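Local coordinates for protein tRNA modification GTPase MnmE (Chlorobium tepidum, PDB 3GEE) that probably hydrolyses GTP at a high intrinsic rate while helping to add a carboxymethylaminomethyl group to the wobble uridine (U34) of certain tRNAs, at residues V33-V47 with V108-C120. Numbering follows the deposited sequence.
Sequences VRISGAGVLDLADRV and VGRVLRLMLDNGC. With FON (N-{[4-({[(6R)-2-amino-5-formyl-4-oxo-1,4,5,6,7,8-hexahydropteridin-6-yl]methyl}amino)phenyl]carbonyl}-L-glutamic acid), chain C.
Val33 and Ile35 face helix 108-117 from a strand running nearly parallel to it, the axes 16° apart and 9.2 Å at closest approach, whereas helix 40-47 crosses the same helix at 116°. Branched residues suit the strand: Val33 CG2, anti to its carbonyl carbon, lies 3.5 Å from Val111 CG1 as the two side chains slide past each other. Ile35 meets Met115 at about a right angle and also packs on the Cys120 sulfur. Flexible Met115 bends to bring CE 3.7 Å from Val47 CG2, and Val47 meets Leu114 tip to tip. Beyond the helix end, Asn118 turns ND2 back to Leu114 O (3.1 Å), with Leu114 O nearly in the plane of the Asn118 amide, while Val47 CG1 packs on that amide. With an alanine at Asn118, Leu114 O would probably lose this side-chain bond and a gap would open beside Val47. Glycine suits the positive phi of Gly119, and Leu43 packs beside it. Alternate strand residues point the other way: Arg34 makes a weak hydrogen bond from NH2 to O4 of the bound folinic acid. Helices 40-47 and 105-117 thus pack against one face of the N-terminal domain's mixed sheet, where strand 30-36 lies between strands 18-21 and 96-102, and Val111 also touches strand 76-85.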
# COMPACT_ATOMS: atom_id res chain seq x y z
N VAL A 33 5.84 -7.18 -7.39
CA VAL A 33 5.29 -7.38 -8.72
C VAL A 33 5.24 -8.89 -8.94
O VAL A 33 6.28 -9.56 -8.82
CB VAL A 33 6.13 -6.72 -9.83
CG1 VAL A 33 5.58 -7.08 -11.20
CG2 VAL A 33 6.15 -5.20 -9.66
N ARG A 34 4.05 -9.43 -9.24
CA ARG A 34 3.94 -10.88 -9.47
C ARG A 34 3.47 -11.25 -10.87
O ARG A 34 2.44 -10.78 -11.34
CB ARG A 34 3.11 -11.59 -8.38
CG ARG A 34 1.68 -11.15 -8.23
CD ARG A 34 0.74 -12.35 -8.14
NE ARG A 34 0.63 -12.95 -6.81
CZ ARG A 34 -0.52 -13.18 -6.18
NH1 ARG A 34 -1.68 -12.84 -6.74
NH2 ARG A 34 -0.52 -13.74 -4.99
N ILE A 35 4.27 -12.07 -11.55
CA ILE A 35 3.95 -12.51 -12.91
C ILE A 35 3.69 -14.01 -12.96
O ILE A 35 4.27 -14.77 -12.19
CB ILE A 35 5.03 -12.08 -13.92
CG1 ILE A 35 6.24 -13.01 -13.87
CG2 ILE A 35 5.47 -10.66 -13.63
CD1 ILE A 35 7.19 -12.87 -15.08
N SER A 36 2.79 -14.43 -13.85
CA SER A 36 2.36 -15.82 -13.93
C SER A 36 1.96 -16.20 -15.34
O SER A 36 1.57 -15.35 -16.13
CB SER A 36 1.19 -16.07 -12.97
OG SER A 36 0.75 -17.42 -13.04
N GLY A 37 2.06 -17.49 -15.66
CA GLY A 37 1.67 -17.98 -16.97
C GLY A 37 2.78 -18.65 -17.77
O GLY A 37 3.88 -18.85 -17.28
N ALA A 38 2.46 -18.96 -19.02
CA ALA A 38 3.33 -19.74 -19.88
C ALA A 38 4.71 -19.12 -20.11
O ALA A 38 4.82 -18.04 -20.69
CB ALA A 38 2.64 -20.00 -21.21
N GLY A 39 5.75 -19.80 -19.63
CA GLY A 39 7.13 -19.43 -19.93
C GLY A 39 7.60 -18.22 -19.16
O GLY A 39 8.53 -17.52 -19.57
N VAL A 40 6.96 -17.99 -18.03
CA VAL A 40 7.19 -16.81 -17.23
C VAL A 40 8.64 -16.65 -16.74
O VAL A 40 9.21 -15.56 -16.82
CB VAL A 40 6.10 -16.69 -16.14
CG1 VAL A 40 6.67 -16.53 -14.75
CG2 VAL A 40 5.14 -15.58 -16.51
N LEU A 41 9.25 -17.73 -16.26
CA LEU A 41 10.61 -17.60 -15.75
C LEU A 41 11.69 -17.55 -16.84
O LEU A 41 12.83 -17.15 -16.57
CB LEU A 41 10.92 -18.62 -14.64
CG LEU A 41 10.27 -19.99 -14.68
CD1 LEU A 41 10.88 -20.81 -15.82
CD2 LEU A 41 10.43 -20.72 -13.36
N ASP A 42 11.33 -17.92 -18.06
CA ASP A 42 12.18 -17.62 -19.22
C ASP A 42 12.14 -16.14 -19.53
O ASP A 42 13.16 -15.55 -19.88
CB ASP A 42 11.76 -18.42 -20.45
CG ASP A 42 12.16 -19.88 -20.36
OD1 ASP A 42 13.12 -20.27 -21.06
OD2 ASP A 42 11.52 -20.62 -19.59
N LEU A 43 10.95 -15.54 -19.39
CA LEU A 43 10.77 -14.11 -19.57
C LEU A 43 11.54 -13.36 -18.49
O LEU A 43 12.28 -12.43 -18.78
CB LEU A 43 9.28 -13.75 -19.51
CG LEU A 43 8.45 -13.60 -20.79
CD1 LEU A 43 8.87 -14.52 -21.92
CD2 LEU A 43 6.98 -13.80 -20.47
N ALA A 44 11.38 -13.80 -17.25
CA ALA A 44 12.08 -13.22 -16.11
C ALA A 44 13.57 -13.16 -16.38
O ALA A 44 14.22 -12.17 -16.07
CB ALA A 44 11.81 -14.02 -14.86
N ASP A 45 14.09 -14.22 -16.99
CA ASP A 45 15.52 -14.36 -17.24
C ASP A 45 16.08 -13.32 -18.20
O ASP A 45 17.28 -13.03 -18.16
CB ASP A 45 15.83 -15.77 -17.74
CG ASP A 45 16.17 -16.73 -16.61
OD1 ASP A 45 16.74 -16.28 -15.59
OD2 ASP A 45 15.88 -17.93 -16.76
N ARG A 46 15.23 -12.76 -19.06
CA ARG A 46 15.67 -11.73 -19.99
C ARG A 46 16.07 -10.46 -19.25
O ARG A 46 16.93 -9.71 -19.71
CB ARG A 46 14.60 -11.40 -21.03
CG ARG A 46 14.13 -12.57 -21.89
CD ARG A 46 13.84 -12.10 -23.31
NE ARG A 46 12.55 -12.58 -23.81
CZ ARG A 46 11.44 -11.84 -23.86
NH1 ARG A 46 11.44 -10.57 -23.45
NH2 ARG A 46 10.32 -12.37 -24.34
N VAL A 47 15.44 -10.23 -18.10
CA VAL A 47 15.64 -9.00 -17.34
C VAL A 47 16.31 -9.18 -15.97
O VAL A 47 16.97 -8.26 -15.48
CB VAL A 47 14.32 -8.20 -17.20
CG1 VAL A 47 13.82 -7.74 -18.57
CG2 VAL A 47 13.25 -9.01 -16.49
N VAL A 108 8.39 0.73 -8.35
CA VAL A 108 7.47 -0.38 -8.57
C VAL A 108 6.83 -0.30 -9.96
O VAL A 108 6.74 -1.31 -10.66
CB VAL A 108 6.42 -0.53 -7.43
CG1 VAL A 108 5.46 0.62 -7.41
CG2 VAL A 108 5.66 -1.82 -7.57
N GLY A 109 6.44 0.90 -10.36
CA GLY A 109 5.86 1.14 -11.68
C GLY A 109 6.83 0.83 -12.80
O GLY A 109 6.44 0.33 -13.84
N ARG A 110 8.10 1.15 -12.58
CA ARG A 110 9.15 0.82 -13.52
C ARG A 110 9.28 -0.69 -13.69
O ARG A 110 9.42 -1.19 -14.82
CB ARG A 110 10.49 1.40 -13.06
CG ARG A 110 11.02 2.51 -13.92
CD ARG A 110 11.51 1.97 -15.27
NE ARG A 110 12.66 2.73 -15.76
CZ ARG A 110 13.47 2.31 -16.73
NH1 ARG A 110 13.28 1.13 -17.31
NH2 ARG A 110 14.50 3.07 -17.10
N VAL A 111 9.22 -1.42 -12.57
CA VAL A 111 9.30 -2.87 -12.58
C VAL A 111 8.14 -3.46 -13.38
O VAL A 111 8.37 -4.29 -14.27
CB VAL A 111 9.28 -3.46 -11.15
CG1 VAL A 111 9.34 -4.99 -11.19
CG2 VAL A 111 10.44 -2.90 -10.32
N LEU A 112 6.92 -3.02 -13.08
CA LEU A 112 5.75 -3.51 -13.80
C LEU A 112 5.89 -3.28 -15.30
O LEU A 112 5.57 -4.16 -16.10
CB LEU A 112 4.46 -2.87 -13.27
CG LEU A 112 3.17 -3.30 -13.98
CD1 LEU A 112 2.88 -4.80 -13.78
CD2 LEU A 112 1.99 -2.46 -13.54
N ARG A 113 6.39 -2.11 -15.68
CA ARG A 113 6.57 -1.77 -17.08
C ARG A 113 7.58 -2.71 -17.73
O ARG A 113 7.39 -3.14 -18.87
CB ARG A 113 7.03 -0.33 -17.24
CG ARG A 113 6.54 0.32 -18.52
CD ARG A 113 7.66 1.04 -19.27
NE ARG A 113 8.35 2.05 -18.47
CZ ARG A 113 9.31 2.85 -18.93
NH1 ARG A 113 9.87 3.74 -18.13
NH2 ARG A 113 9.70 2.77 -20.20
N LEU A 114 8.65 -3.03 -17.00
CA LEU A 114 9.71 -3.90 -17.50
C LEU A 114 9.15 -5.27 -17.87
O LEU A 114 9.42 -5.78 -18.96
CB LEU A 114 10.83 -4.02 -16.47
CG LEU A 114 12.12 -4.72 -16.89
CD1 LEU A 114 12.85 -3.93 -17.95
CD2 LEU A 114 13.02 -4.92 -15.69
N MET A 115 8.37 -5.84 -16.96
CA MET A 115 7.61 -7.06 -17.21
C MET A 115 6.72 -6.93 -18.45
O MET A 115 6.71 -7.80 -19.31
CB MET A 115 6.75 -7.41 -15.99
CG MET A 115 7.41 -8.32 -14.95
SD MET A 115 9.21 -8.35 -14.84
CE MET A 115 9.61 -9.48 -16.18
N LEU A 116 5.99 -5.82 -18.52
CA LEU A 116 5.03 -5.58 -19.60
C LEU A 116 5.70 -5.43 -20.96
O LEU A 116 5.14 -5.83 -21.98
CB LEU A 116 4.17 -4.35 -19.29
CG LEU A 116 3.16 -4.43 -18.15
CD1 LEU A 116 2.64 -3.06 -17.82
CD2 LEU A 116 2.02 -5.37 -18.48
N ASP A 117 6.89 -4.84 -20.97
CA ASP A 117 7.66 -4.65 -22.19
C ASP A 117 8.34 -5.94 -22.65
O ASP A 117 8.68 -6.10 -23.82
CB ASP A 117 8.72 -3.57 -22.00
CG ASP A 117 8.14 -2.18 -21.99
OD1 ASP A 117 7.31 -1.87 -22.87
OD2 ASP A 117 8.52 -1.39 -21.11
N ASN A 118 8.53 -6.86 -21.71
CA ASN A 118 9.26 -8.09 -21.99
C ASN A 118 8.39 -9.34 -21.93
O ASN A 118 8.77 -10.35 -21.34
CB ASN A 118 10.49 -8.20 -21.09
CG ASN A 118 11.63 -7.29 -21.53
OD1 ASN A 118 12.33 -7.57 -22.51
ND2 ASN A 118 11.81 -6.18 -20.82
N GLY A 119 7.20 -9.25 -22.53
CA GLY A 119 6.36 -10.43 -22.74
C GLY A 119 5.01 -10.43 -22.06
O GLY A 119 4.02 -10.87 -22.66
N CYS A 120 4.96 -9.96 -20.82
CA CYS A 120 3.74 -10.01 -20.02
C CYS A 120 2.66 -9.04 -20.49
O CYS A 120 2.95 -8.01 -21.08
CB CYS A 120 4.06 -9.70 -18.56
SG CYS A 120 4.82 -11.04 -17.65
N1 FON C . 3.03 -15.14 -0.57
C2 FON C . 3.62 -15.16 -1.79
NA2 FON C . 4.93 -14.81 -1.89
N3 FON C . 2.94 -15.52 -2.91
C4 FON C . 1.64 -15.87 -2.89
O4 FON C . 1.07 -16.19 -3.96
C4A FON C . 0.94 -15.85 -1.57
N5 FON C . -0.39 -16.20 -1.28
C6 FON C . -0.46 -16.95 -0.01
C7 FON C . -0.23 -15.86 1.02
N8 FON C . 1.14 -15.43 0.84
C8A FON C . 1.74 -15.46 -0.39
C9 FON C . -1.75 -17.75 0.22
N10 FON C . -2.08 -18.61 -0.90
C11 FON C . 0.11 -21.69 -2.69
C12 FON C . -1.15 -21.92 -2.12
C13 FON C . -1.86 -20.88 -1.53
C14 FON C . -1.32 -19.59 -1.48
C15 FON C . -0.07 -19.36 -2.06
C16 FON C . 0.65 -20.40 -2.66
C FON C . 0.83 -22.85 -3.32
O FON C . 1.97 -22.71 -3.73
N FON C . 0.17 -24.01 -3.44
CA FON C . 0.70 -25.36 -3.30
CB FON C . 1.21 -25.65 -1.88
CG FON C . 2.03 -26.94 -1.76
CD FON C . 3.16 -26.77 -0.77
OE1 FON C . 4.21 -26.19 -1.15
OE2 FON C . 3.03 -27.23 0.39
CT FON C . -0.36 -26.36 -3.68
O1 FON C . -0.05 -27.32 -4.44
O2 FON C . -1.51 -26.20 -3.23
CP1 FON C . -1.36 -15.87 -2.01
O3 FON C . -2.24 -15.14 -1.58